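Local atomic coordinates of glycerol dehydratase (Clostridium butyricum, PDB entry 1R9D), a protein that is a B12-independent, glycyl-radical-type glycerol dehydratase of the pyruvate formate-lyase family, thought to remove water from glycerol to give 3-hydroxypropionaldehyde. Residues 316-321 against 338-343; 269-274 against 281-286; 79-84 against 765-770. All coordinates share one frame; numbering follows the deposited sequence.

Interaction 1 of 3, residues 316-321 against 338-343; sequences IKLNDI and MYQNLI
Gln340 meets Leu318 through the one hydrogen bond between 316-321 and 338-343: Gln340 NE2 donates to Leu318 O at 2.8 Å, with an N-H...O angle of 159°. The carbonyl oxygen lies in the plane of the Gln340 amide, while the donor is tilted 17° from the carbonyl plane. With CG beside its backbone N (chi1 -55°) and the chain extended beyond it, Gln340 carries its amide straight to this carbonyl. Gln373 OE1 is a second partner of NE2, and His271 NE2 bonds OE1, which fixes the rotation of the amide.

Apolar groups close on the other end of the amide. Leu318 CD2 touches Gln340 OE1 at 3.6 Å, and the tip of Ile321, CD1, reaches the same oxygen at 3.8 Å. Next to them Ile321 and Met338 cross at about a right angle: the bent methionine chain lays CE 3.9 Å from Ile321 CG2, and Met338 CG sits 3.4 Å from Ile321 O.

The contact joins 316-321, which includes part of helix 304-317, to strand 341-344, an outermost strand of a five-stranded mixed sheet, probably part of the ten-stranded barrel of the pyruvate formate-lyase family. All four touching residues are buried. A primary amide here can thus serve an acceptor and a donor at once, so one amide links the 316-321 carbonyl to a histidine and a second glutamine within a buried contact.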
ATOM      1  N   ILE A 316     -19.178  -4.533  35.820  1.00 26.09           N
ATOM      2  CA  ILE A 316     -18.972  -5.967  35.699  1.00 26.41           C
ATOM      3  C   ILE A 316     -18.640  -6.390  34.262  1.00 25.62           C
ATOM      4  O   ILE A 316     -17.760  -7.225  34.049  1.00 25.42           O
ATOM      5  CB  ILE A 316     -20.208  -6.749  36.214  1.00 27.27           C
ATOM      6  CG1 ILE A 316     -20.370  -6.497  37.720  1.00 29.35           C
ATOM      7  CG2 ILE A 316     -20.043  -8.233  35.934  1.00 28.21           C
ATOM      8  CD1 ILE A 316     -21.589  -7.147  38.347  1.00 31.88           C
ATOM      9  N   LYS A 317     -19.330  -5.811  33.281  1.00 25.88           N
ATOM     10  CA  LYS A 317     -19.074  -6.146  31.878  1.00 26.64           C
ATOM     11  C   LYS A 317     -17.629  -5.821  31.492  1.00 26.15           C
ATOM     12  O   LYS A 317     -17.000  -6.557  30.736  1.00 25.80           O
ATOM     13  CB  LYS A 317     -20.031  -5.387  30.949  1.00 28.65           C
ATOM     14  CG  LYS A 317     -21.505  -5.777  31.087  1.00 31.22           C
ATOM     15  CD  LYS A 317     -21.717  -7.270  30.877  1.00 33.17           C
ATOM     16  CE  LYS A 317     -21.259  -7.732  29.507  1.00 34.91           C
ATOM     17  NZ  LYS A 317     -21.358  -9.222  29.356  1.00 37.46           N
ATOM     18  N   LEU A 318     -17.103  -4.717  32.012  1.00 26.40           N
ATOM     19  CA  LEU A 318     -15.727  -4.330  31.702  1.00 26.22           C
ATOM     20  C   LEU A 318     -14.722  -5.365  32.218  1.00 26.23           C
ATOM     21  O   LEU A 318     -13.561  -5.370  31.816  1.00 27.41           O
ATOM     22  CB  LEU A 318     -15.428  -2.945  32.293  1.00 26.74           C
ATOM     23  CG  LEU A 318     -16.116  -1.762  31.598  1.00 26.22           C
ATOM     24  CD1 LEU A 318     -16.177  -0.575  32.533  1.00 27.36           C
ATOM     25  CD2 LEU A 318     -15.372  -1.418  30.315  1.00 26.74           C
ATOM     26  N   ASN A 319     -15.174  -6.246  33.109  1.00 25.66           N
ATOM     27  CA  ASN A 319     -14.314  -7.290  33.663  1.00 26.07           C
ATOM     28  C   ASN A 319     -14.495  -8.599  32.893  1.00 27.93           C
ATOM     29  O   ASN A 319     -13.803  -9.587  33.147  1.00 27.55           O
ATOM     30  CB  ASN A 319     -14.651  -7.519  35.140  1.00 25.20           C
ATOM     31  CG  ASN A 319     -14.060  -6.458  36.049  1.00 24.45           C
ATOM     32  OD1 ASN A 319     -12.890  -6.527  36.420  1.00 24.63           O
ATOM     33  ND2 ASN A 319     -14.864  -5.467  36.401  1.00 23.05           N
ATOM     34  N   ASP A 320     -15.419  -8.596  31.942  1.00 29.20           N
ATOM     35  CA  ASP A 320     -15.701  -9.794  31.159  1.00 30.42           C
ATOM     36  C   ASP A 320     -14.701  -9.995  30.023  1.00 30.41           C
ATOM     37  O   ASP A 320     -14.455 -11.121  29.589  1.00 29.98           O
ATOM     38  CB  ASP A 320     -17.114  -9.716  30.584  1.00 32.23           C
ATOM     39  CG  ASP A 320     -17.647 -11.071  30.173  1.00 34.82           C
ATOM     40  OD1 ASP A 320     -18.583 -11.121  29.340  1.00 37.22           O
ATOM     41  OD2 ASP A 320     -17.133 -12.085  30.693  1.00 34.56           O
ATOM     42  N   ILE A 321     -14.123  -8.898  29.545  1.00 29.62           N
ATOM     43  CA  ILE A 321     -13.160  -8.953  28.453  1.00 28.90           C
ATOM     44  C   ILE A 321     -11.779  -9.405  28.922  1.00 28.67           C
ATOM     45  O   ILE A 321     -11.310  -8.991  29.980  1.00 29.01           O
ATOM     46  CB  ILE A 321     -13.040  -7.564  27.777  1.00 30.00           C
ATOM     47  CG1 ILE A 321     -14.425  -7.115  27.297  1.00 30.36           C
ATOM     48  CG2 ILE A 321     -12.048  -7.620  26.618  1.00 29.17           C
ATOM     49  CD1 ILE A 321     -14.447  -5.760  26.613  1.00 29.98           C
ATOM     50  N   MET A 338      -6.656  -5.438  30.993  1.00 22.70           N
ATOM     51  CA  MET A 338      -7.159  -4.851  29.750  1.00 24.29           C
ATOM     52  C   MET A 338      -6.901  -3.346  29.761  1.00 23.02           C
ATOM     53  O   MET A 338      -7.003  -2.683  28.727  1.00 24.22           O
ATOM     54  CB  MET A 338      -8.659  -5.112  29.569  1.00 24.24           C
ATOM     55  CG  MET A 338      -8.995  -6.561  29.217  1.00 25.02           C
ATOM     56  SD  MET A 338      -7.989  -7.238  27.890  1.00 27.11           S
ATOM     57  CE  MET A 338      -8.459  -6.189  26.494  1.00 27.28           C
ATOM     58  N   TYR A 339      -6.584  -2.817  30.941  1.00 23.48           N
ATOM     59  CA  TYR A 339      -6.282  -1.389  31.115  1.00 23.47           C
ATOM     60  C   TYR A 339      -7.323  -0.407  30.571  1.00 23.47           C
ATOM     61  O   TYR A 339      -6.974   0.560  29.894  1.00 23.42           O
ATOM     62  CB  TYR A 339      -4.929  -1.062  30.471  1.00 22.91           C
ATOM     63  CG  TYR A 339      -3.799  -1.990  30.858  1.00 24.05           C
ATOM     64  CD1 TYR A 339      -3.496  -3.112  30.087  1.00 23.29           C
ATOM     65  CD2 TYR A 339      -3.033  -1.748  32.001  1.00 23.79           C
ATOM     66  CE1 TYR A 339      -2.458  -3.968  30.439  1.00 25.02           C
ATOM     67  CE2 TYR A 339      -1.994  -2.601  32.364  1.00 23.82           C
ATOM     68  CZ  TYR A 339      -1.711  -3.706  31.583  1.00 24.79           C
ATOM     69  OH  TYR A 339      -0.685  -4.552  31.943  1.00 24.81           O
ATOM     70  N   GLN A 340      -8.595  -0.635  30.876  1.00 23.32           N
ATOM     71  CA  GLN A 340      -9.657   0.250  30.402  1.00 23.68           C
ATOM     72  C   GLN A 340      -9.835   1.388  31.407  1.00 24.25           C
ATOM     73  O   GLN A 340     -10.594   1.271  32.376  1.00 24.32           O
ATOM     74  CB  GLN A 340     -10.952  -0.552  30.249  1.00 24.01           C
ATOM     75  CG  GLN A 340     -10.777  -1.761  29.338  1.00 21.66           C
ATOM     76  CD  GLN A 340     -11.864  -2.802  29.521  1.00 24.17           C
ATOM     77  OE1 GLN A 340     -12.682  -3.030  28.628  1.00 23.79           O
ATOM     78  NE2 GLN A 340     -11.876  -3.439  30.687  1.00 22.26           N
ATOM     79  N   ASN A 341      -9.136   2.496  31.173  1.00 23.64           N
ATOM     80  CA  ASN A 341      -9.198   3.618  32.092  1.00 23.98           C
ATOM     81  C   ASN A 341     -10.455   4.461  31.942  1.00 23.94           C
ATOM     82  O   ASN A 341     -10.825   4.875  30.840  1.00 25.11           O
ATOM     83  CB  ASN A 341      -7.949   4.503  31.933  1.00 22.65           C
ATOM     84  CG  ASN A 341      -7.645   5.309  33.188  1.00 21.35           C
ATOM     85  OD1 ASN A 341      -8.419   6.172  33.586  1.00 21.75           O
ATOM     86  ND2 ASN A 341      -6.517   5.011  33.825  1.00 22.86           N
ATOM     87  N   LEU A 342     -11.112   4.701  33.071  1.00 23.99           N
ATOM     88  CA  LEU A 342     -12.326   5.508  33.120  1.00 24.55           C
ATOM     89  C   LEU A 342     -12.044   6.574  34.172  1.00 24.20           C
ATOM     90  O   LEU A 342     -11.713   6.254  35.309  1.00 24.10           O
ATOM     91  CB  LEU A 342     -13.524   4.634  33.521  1.00 24.77           C
ATOM     92  CG  LEU A 342     -14.919   5.267  33.510  1.00 25.18           C
ATOM     93  CD1 LEU A 342     -15.983   4.169  33.358  1.00 25.45           C
ATOM     94  CD2 LEU A 342     -15.137   6.065  34.789  1.00 24.58           C
ATOM     95  N   ILE A 343     -12.171   7.842  33.792  1.00 24.55           N
ATOM     96  CA  ILE A 343     -11.865   8.933  34.709  1.00 24.48           C
ATOM     97  C   ILE A 343     -13.060   9.844  34.992  1.00 24.06           C
ATOM     98  O   ILE A 343     -13.929  10.025  34.140  1.00 24.72           O
ATOM     99  CB  ILE A 343     -10.682   9.762  34.128  1.00 24.36           C
ATOM    100  CG1 ILE A 343     -10.083  10.686  35.191  1.00 24.78           C
ATOM    101  CG2 ILE A 343     -11.158  10.576  32.940  1.00 24.63           C
ATOM    102  CD1 ILE A 343      -8.653  11.088  34.868  1.00 26.10           C
TER

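Interaction 2 of 3, residues 269-274 against 281-286; sequences FIHAII and HSISPA
His271 NE2 is held by Gln340 OE1 and ND1 by Tyr169 OH, so that both ring nitrogens are engaged and the carbon between them, CE1, is presented to Ile283. Helix 260-277 here packs against the loop that turns back from its end toward strand 341-344, in what is probably the barrel domain of the pyruvate formate-lyase fold. No hydrogen bond passes between 269-274 and 281-286. Instead His271 CE1 comes within 3.2 Å of Ile283 O, which lies at the edge of the ring and near its plane. That oxygen is buried without a hydrogen-bonding partner in the model, and a carbon flanked by two nitrogens may ease its isolation slightly. The ring gets there because CG of His271 is anti to the backbone N (chi1 -166°), which brings the ring's end up to the loop. Ile283 CG2 lies 3.5 Å from the same CE1.

One turn further along the helix, Ile274 packs mainly against the CD1 end of Ile283. His281 NE2 and Ser282 OG, just before Ile283 in the loop, hydrogen-bond a glycerol molecule. Ile274 CG2 stands 3.9 Å from Ile283 CD1.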
ATOM      1  N   PHE A 269     -22.208  -1.620  23.719  1.00 25.72           N
ATOM      2  CA  PHE A 269     -22.085  -2.194  22.381  1.00 26.16           C
ATOM      3  C   PHE A 269     -20.944  -1.519  21.621  1.00 26.02           C
ATOM      4  O   PHE A 269     -20.191  -2.177  20.911  1.00 26.73           O
ATOM      5  CB  PHE A 269     -23.392  -2.059  21.589  1.00 27.08           C
ATOM      6  CG  PHE A 269     -24.394  -3.146  21.882  1.00 27.44           C
ATOM      7  CD1 PHE A 269     -24.024  -4.488  21.810  1.00 28.42           C
ATOM      8  CD2 PHE A 269     -25.704  -2.828  22.221  1.00 29.28           C
ATOM      9  CE1 PHE A 269     -24.950  -5.504  22.072  1.00 30.27           C
ATOM     10  CE2 PHE A 269     -26.637  -3.835  22.485  1.00 30.24           C
ATOM     11  CZ  PHE A 269     -26.258  -5.174  22.410  1.00 28.43           C
ATOM     12  N   ILE A 270     -20.821  -0.205  21.762  1.00 26.70           N
ATOM     13  CA  ILE A 270     -19.733   0.506  21.093  1.00 26.29           C
ATOM     14  C   ILE A 270     -18.407  -0.070  21.598  1.00 26.30           C
ATOM     15  O   ILE A 270     -17.547  -0.481  20.816  1.00 26.95           O
ATOM     16  CB  ILE A 270     -19.754   2.016  21.418  1.00 26.30           C
ATOM     17  CG1 ILE A 270     -20.998   2.670  20.823  1.00 26.35           C
ATOM     18  CG2 ILE A 270     -18.496   2.681  20.878  1.00 26.14           C
ATOM     19  CD1 ILE A 270     -21.240   4.075  21.327  1.00 26.26           C
ATOM     20  N   HIS A 271     -18.260  -0.100  22.918  1.00 25.59           N
ATOM     21  CA  HIS A 271     -17.045  -0.605  23.553  1.00 25.94           C
ATOM     22  C   HIS A 271     -16.764  -2.056  23.176  1.00 25.18           C
ATOM     23  O   HIS A 271     -15.644  -2.415  22.814  1.00 24.74           O
ATOM     24  CB  HIS A 271     -17.164  -0.482  25.076  1.00 26.10           C
ATOM     25  CG  HIS A 271     -15.867  -0.668  25.801  1.00 26.03           C
ATOM     26  ND1 HIS A 271     -14.937   0.343  25.934  1.00 25.93           N
ATOM     27  CD2 HIS A 271     -15.336  -1.751  26.417  1.00 26.40           C
ATOM     28  CE1 HIS A 271     -13.890  -0.111  26.600  1.00 26.80           C
ATOM     29  NE2 HIS A 271     -14.107  -1.379  26.905  1.00 26.21           N
ATOM     30  N   ALA A 272     -17.788  -2.897  23.249  1.00 26.06           N
ATOM     31  CA  ALA A 272     -17.623  -4.309  22.928  1.00 25.56           C
ATOM     32  C   ALA A 272     -17.170  -4.570  21.493  1.00 25.23           C
ATOM     33  O   ALA A 272     -16.230  -5.328  21.267  1.00 24.92           O
ATOM     34  CB  ALA A 272     -18.932  -5.065  23.209  1.00 26.73           C
ATOM     35  N   ILE A 273     -17.829  -3.942  20.524  1.00 25.00           N
ATOM     36  CA  ILE A 273     -17.480  -4.159  19.127  1.00 24.84           C
ATOM     37  C   ILE A 273     -16.055  -3.710  18.801  1.00 24.87           C
ATOM     38  O   ILE A 273     -15.398  -4.299  17.948  1.00 24.52           O
ATOM     39  CB  ILE A 273     -18.511  -3.480  18.196  1.00 25.46           C
ATOM     40  CG1 ILE A 273     -19.903  -4.067  18.476  1.00 26.03           C
ATOM     41  CG2 ILE A 273     -18.135  -3.714  16.738  1.00 25.60           C
ATOM     42  CD1 ILE A 273     -21.039  -3.352  17.790  1.00 26.25           C
ATOM     43  N   ILE A 274     -15.565  -2.681  19.485  1.00 24.80           N
ATOM     44  CA  ILE A 274     -14.193  -2.238  19.250  1.00 23.66           C
ATOM     45  C   ILE A 274     -13.265  -3.413  19.555  1.00 23.56           C
ATOM     46  O   ILE A 274     -12.309  -3.679  18.819  1.00 22.29           O
ATOM     47  CB  ILE A 274     -13.813  -1.051  20.166  1.00 24.60           C
ATOM     48  CG1 ILE A 274     -14.545   0.213  19.712  1.00 24.42           C
ATOM     49  CG2 ILE A 274     -12.307  -0.835  20.140  1.00 23.29           C
ATOM     50  CD1 ILE A 274     -14.309   1.424  20.591  1.00 25.94           C
ATOM     51  N   HIS A 281      -5.271  -3.319  23.573  1.00 23.13           N
ATOM     52  CA  HIS A 281      -5.909  -3.021  24.848  1.00 24.11           C
ATOM     53  C   HIS A 281      -5.899  -1.528  25.162  1.00 23.78           C
ATOM     54  O   HIS A 281      -5.629  -0.703  24.288  1.00 23.95           O
ATOM     55  CB  HIS A 281      -5.289  -3.842  25.997  1.00 24.05           C
ATOM     56  CG  HIS A 281      -3.816  -3.643  26.183  1.00 25.10           C
ATOM     57  ND1 HIS A 281      -2.889  -4.606  25.850  1.00 24.33           N
ATOM     58  CD2 HIS A 281      -3.112  -2.605  26.698  1.00 23.49           C
ATOM     59  CE1 HIS A 281      -1.678  -4.172  26.153  1.00 26.12           C
ATOM     60  NE2 HIS A 281      -1.787  -2.960  26.669  1.00 23.43           N
ATOM     61  N   SER A 282      -6.198  -1.183  26.405  1.00 23.63           N
ATOM     62  CA  SER A 282      -6.270   0.212  26.812  1.00 23.47           C
ATOM     63  C   SER A 282      -7.359   0.953  26.039  1.00 23.80           C
ATOM     64  O   SER A 282      -7.203   2.117  25.674  1.00 22.24           O
ATOM     65  CB  SER A 282      -4.912   0.903  26.646  1.00 23.69           C
ATOM     66  OG  SER A 282      -4.013   0.446  27.647  1.00 21.57           O
ATOM     67  N   ILE A 283      -8.456   0.249  25.760  1.00 22.95           N
ATOM     68  CA  ILE A 283      -9.603   0.863  25.103  1.00 22.79           C
ATOM     69  C   ILE A 283     -10.237   1.537  26.315  1.00 23.30           C
ATOM     70  O   ILE A 283     -10.874   0.885  27.149  1.00 24.58           O
ATOM     71  CB  ILE A 283     -10.556  -0.201  24.506  1.00 22.27           C
ATOM     72  CG1 ILE A 283      -9.800  -1.047  23.479  1.00 21.43           C
ATOM     73  CG2 ILE A 283     -11.753   0.481  23.848  1.00 21.68           C
ATOM     74  CD1 ILE A 283      -9.120  -0.231  22.362  1.00 22.46           C
ATOM     75  N   SER A 284     -10.051   2.848  26.408  1.00 22.41           N
ATOM     76  CA  SER A 284     -10.497   3.597  27.572  1.00 22.45           C
ATOM     77  C   SER A 284     -11.726   4.476  27.486  1.00 21.61           C
ATOM     78  O   SER A 284     -11.790   5.400  26.675  1.00 20.12           O
ATOM     79  CB  SER A 284      -9.325   4.442  28.074  1.00 22.83           C
ATOM     80  OG  SER A 284      -8.152   3.650  28.163  1.00 23.51           O
ATOM     81  N   PRO A 285     -12.719   4.211  28.353  1.00 21.70           N
ATOM     82  CA  PRO A 285     -13.968   4.973  28.404  1.00 21.96           C
ATOM     83  C   PRO A 285     -13.705   6.462  28.662  1.00 22.92           C
ATOM     84  O   PRO A 285     -14.488   7.321  28.265  1.00 22.86           O
ATOM     85  CB  PRO A 285     -14.722   4.313  29.557  1.00 23.26           C
ATOM     86  CG  PRO A 285     -14.275   2.879  29.458  1.00 22.32           C
ATOM     87  CD  PRO A 285     -12.786   3.034  29.240  1.00 23.18           C
ATOM     88  N   ALA A 286     -12.593   6.753  29.333  1.00 23.39           N
ATOM     89  CA  ALA A 286     -12.218   8.129  29.654  1.00 23.53           C
ATOM     90  C   ALA A 286     -13.273   8.872  30.481  1.00 23.57           C
ATOM     91  O   ALA A 286     -13.722   8.355  31.502  1.00 23.47           O
ATOM     92  CB  ALA A 286     -11.897   8.901  28.377  1.00 24.88           C
TER

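Interaction 3 of 3, residues 79-84 against 765-770; sequences EPRSSQ and SAQFIS
The backbones at Arg81 and Gln767 stay well apart, the nearest CA atoms across 79-84 and 765-770 being those of Arg81 and Ser770 at 12.4 Å, so long side chains have to bridge the distance. Arg81 does most of the reaching. A chi1 of -151° sets its CG roughly opposite the backbone N, and the chain runs extended as far as NE, delivering the guanidinium to the end of Gln767, whose own chain is also extended. Two nitrogens then close on one oxygen. Arg81 NH1 donates to Gln767 OE1 at 2.9 Å with an N-H...O angle of 152°, and Arg81 NH2 donates to Gln767 OE1 at 3.1 Å. The oxygen lies close to the guanidinium plane, at the edge between the two terminal nitrogens. From the amide's side the approach is less regular: both donors come from the same face, above the carbonyl plane, and the two flat groups are turned 43° against each other.

Strand 765-767 pairs antiparallel with strand 758-760, and the turn between them includes Gly763, the predicted glycyl radical site; the radical itself is not present here. The contact ties an early loop of the pyruvate formate-lyase-like region to the C-terminal glycine-radical region, 681 residues away in sequence.

Gln767 is held from other directions too. Its NE2 bonds Gln755 O, leaving OE1 turned to the arginine. Its backbone oxygen takes two donors from the 3-10 segment that follows: Ser770 N lies 2.8 Å from Gln767 O, and Ser770 OG donates to Gln767 O at 2.7 Å, in the carbonyl plane. On the other side of the contact, Arg81 N bonds Asp320 OD2 and Arg81 O bonds Asn322 ND2.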
ATOM      1  N   GLU A  79     -17.513 -18.385  27.525  1.00 30.49           N
ATOM      2  CA  GLU A  79     -17.067 -18.496  28.918  1.00 31.03           C
ATOM      3  C   GLU A  79     -16.714 -17.075  29.365  1.00 30.86           C
ATOM      4  O   GLU A  79     -16.104 -16.321  28.610  1.00 30.44           O
ATOM      5  CB  GLU A  79     -15.822 -19.389  29.000  1.00 32.11           C
ATOM      6  CG  GLU A  79     -15.179 -19.526  30.392  1.00 33.62           C
ATOM      7  CD  GLU A  79     -15.995 -20.374  31.361  1.00 36.22           C
ATOM      8  OE1 GLU A  79     -16.835 -21.174  30.899  1.00 36.49           O
ATOM      9  OE2 GLU A  79     -15.781 -20.255  32.591  1.00 37.02           O
ATOM     10  N   PRO A  80     -17.097 -16.684  30.592  1.00 30.88           N
ATOM     11  CA  PRO A  80     -16.757 -15.320  31.012  1.00 30.31           C
ATOM     12  C   PRO A  80     -15.252 -15.122  31.166  1.00 29.96           C
ATOM     13  O   PRO A  80     -14.495 -16.085  31.270  1.00 29.29           O
ATOM     14  CB  PRO A  80     -17.482 -15.171  32.351  1.00 30.71           C
ATOM     15  CG  PRO A  80     -18.609 -16.179  32.260  1.00 31.49           C
ATOM     16  CD  PRO A  80     -17.937 -17.351  31.600  1.00 30.41           C
ATOM     17  N   ARG A  81     -14.821 -13.865  31.152  1.00 29.90           N
ATOM     18  CA  ARG A  81     -13.411 -13.546  31.342  1.00 29.98           C
ATOM     19  C   ARG A  81     -12.467 -14.349  30.450  1.00 29.01           C
ATOM     20  O   ARG A  81     -11.389 -14.761  30.891  1.00 29.20           O
ATOM     21  CB  ARG A  81     -13.053 -13.788  32.810  1.00 30.34           C
ATOM     22  CG  ARG A  81     -11.932 -12.925  33.348  1.00 30.73           C
ATOM     23  CD  ARG A  81     -11.627 -13.304  34.786  1.00 30.85           C
ATOM     24  NE  ARG A  81     -10.637 -12.416  35.389  1.00 30.84           N
ATOM     25  CZ  ARG A  81     -10.060 -12.640  36.564  1.00 32.35           C
ATOM     26  NH1 ARG A  81     -10.377 -13.725  37.261  1.00 31.74           N
ATOM     27  NH2 ARG A  81      -9.166 -11.783  37.042  1.00 32.37           N
ATOM     28  N   SER A  82     -12.860 -14.569  29.196  1.00 27.56           N
ATOM     29  CA  SER A  82     -12.031 -15.334  28.272  1.00 27.35           C
ATOM     30  C   SER A  82     -11.545 -14.504  27.086  1.00 27.20           C
ATOM     31  O   SER A  82     -11.831 -13.314  27.005  1.00 27.94           O
ATOM     32  CB  SER A  82     -12.792 -16.570  27.796  1.00 28.07           C
ATOM     33  OG  SER A  82     -13.088 -17.399  28.910  1.00 29.55           O
ATOM     34  N   SER A  83     -10.814 -15.134  26.170  1.00 27.67           N
ATOM     35  CA  SER A  83     -10.253 -14.419  25.024  1.00 28.49           C
ATOM     36  C   SER A  83     -10.392 -15.089  23.657  1.00 29.01           C
ATOM     37  O   SER A  83     -10.237 -16.305  23.525  1.00 28.53           O
ATOM     38  CB  SER A  83      -8.764 -14.150  25.291  1.00 28.90           C
ATOM     39  OG  SER A  83      -8.099 -13.617  24.153  1.00 29.04           O
ATOM     40  N   GLN A  84     -10.683 -14.280  22.641  1.00 28.94           N
ATOM     41  CA  GLN A  84     -10.774 -14.771  21.273  1.00 28.37           C
ATOM     42  C   GLN A  84      -9.343 -14.663  20.747  1.00 28.80           C
ATOM     43  O   GLN A  84      -8.459 -14.142  21.440  1.00 29.08           O
ATOM     44  CB  GLN A  84     -11.694 -13.892  20.413  1.00 28.13           C
ATOM     45  CG  GLN A  84     -13.192 -13.962  20.721  1.00 27.86           C
ATOM     46  CD  GLN A  84     -13.829 -15.291  20.326  1.00 28.43           C
ATOM     47  OE1 GLN A  84     -13.284 -16.039  19.519  1.00 27.76           O
ATOM     48  NE2 GLN A  84     -15.000 -15.575  20.886  1.00 27.49           N
ATOM     49  N   SER A 765      -5.144  -2.274  38.736  1.00 25.98           N
ATOM     50  CA  SER A 765      -5.306  -3.183  39.858  1.00 26.53           C
ATOM     51  C   SER A 765      -5.498  -4.584  39.291  1.00 26.89           C
ATOM     52  O   SER A 765      -5.808  -4.745  38.108  1.00 26.62           O
ATOM     53  CB  SER A 765      -6.512  -2.773  40.704  1.00 27.46           C
ATOM     54  OG  SER A 765      -6.286  -1.517  41.332  1.00 29.06           O
ATOM     55  N   ALA A 766      -5.301  -5.600  40.122  1.00 25.59           N
ATOM     56  CA  ALA A 766      -5.458  -6.968  39.655  1.00 25.67           C
ATOM     57  C   ALA A 766      -5.858  -7.905  40.773  1.00 26.85           C
ATOM     58  O   ALA A 766      -5.705  -7.588  41.952  1.00 26.54           O
ATOM     59  CB  ALA A 766      -4.156  -7.460  39.029  1.00 25.32           C
ATOM     60  N   GLN A 767      -6.389  -9.057  40.381  1.00 26.63           N
ATOM     61  CA  GLN A 767      -6.766 -10.089  41.330  1.00 27.25           C
ATOM     62  C   GLN A 767      -5.415 -10.654  41.749  1.00 27.22           C
ATOM     63  O   GLN A 767      -4.711 -11.277  40.947  1.00 26.42           O
ATOM     64  CB  GLN A 767      -7.608 -11.156  40.627  1.00 29.12           C
ATOM     65  CG  GLN A 767      -7.887 -12.399  41.451  1.00 29.96           C
ATOM     66  CD  GLN A 767      -8.684 -13.430  40.668  1.00 31.91           C
ATOM     67  OE1 GLN A 767      -8.449 -13.632  39.475  1.00 31.14           O
ATOM     68  NE2 GLN A 767      -9.621 -14.097  41.337  1.00 30.04           N
ATOM     69  N   PHE A 768      -5.044 -10.410  43.001  1.00 27.65           N
ATOM     70  CA  PHE A 768      -3.759 -10.852  43.517  1.00 28.51           C
ATOM     71  C   PHE A 768      -3.353 -12.283  43.156  1.00 28.00           C
ATOM     72  O   PHE A 768      -2.223 -12.515  42.722  1.00 27.47           O
ATOM     73  CB  PHE A 768      -3.725 -10.673  45.039  1.00 29.55           C
ATOM     74  CG  PHE A 768      -2.374 -10.908  45.647  1.00 32.54           C
ATOM     75  CD1 PHE A 768      -1.339  -9.998  45.448  1.00 33.66           C
ATOM     76  CD2 PHE A 768      -2.127 -12.052  46.402  1.00 33.03           C
ATOM     77  CE1 PHE A 768      -0.075 -10.223  45.995  1.00 33.82           C
ATOM     78  CE2 PHE A 768      -0.868 -12.285  46.951  1.00 34.81           C
ATOM     79  CZ  PHE A 768       0.160 -11.369  46.748  1.00 34.01           C
ATOM     80  N   ILE A 769      -4.264 -13.242  43.320  1.00 28.76           N
ATOM     81  CA  ILE A 769      -3.931 -14.635  43.028  1.00 28.96           C
ATOM     82  C   ILE A 769      -3.748 -14.969  41.549  1.00 29.79           C
ATOM     83  O   ILE A 769      -3.363 -16.090  41.214  1.00 29.82           O
ATOM     84  CB  ILE A 769      -4.977 -15.619  43.635  1.00 29.52           C
ATOM     85  CG1 ILE A 769      -6.342 -15.426  42.974  1.00 28.69           C
ATOM     86  CG2 ILE A 769      -5.075 -15.406  45.140  1.00 30.41           C
ATOM     87  CD1 ILE A 769      -7.372 -16.473  43.385  1.00 31.42           C
ATOM     88  N   SER A 770      -4.016 -14.013  40.662  1.00 30.01           N
ATOM     89  CA  SER A 770      -3.850 -14.260  39.230  1.00 30.49           C
ATOM     90  C   SER A 770      -2.448 -13.857  38.784  1.00 30.60           C
ATOM     91  O   SER A 770      -2.025 -14.168  37.670  1.00 30.21           O
ATOM     92  CB  SER A 770      -4.888 -13.477  38.413  1.00 31.32           C
ATOM     93  OG  SER A 770      -4.593 -12.085  38.381  1.00 31.70           O
TER

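How the interactions relate
Interactions 1 and 2, with centres 8 Å apart, share a direct seam: Gln340 OE1 and His271 NE2 are 2.8 Å apart, and Ile343 N lies 2.8 Å from Ala286 O, so the loop after helix 260-277 pairs with strand 341-344. The bound glycerol lies about 9 Å from the side chain of Met338 and about 10 Å from that of Ile283, touching neither. Interaction 3 joins interaction 1 on another flank, where Asp320 OD2 is 3.0 Å from Arg81 N and their centres are 11 Å apart. Interactions 2 and 3 do not touch, their nearest atoms being about 9 Å apart. In sequence, interaction 3 brackets the other two, which follow in series.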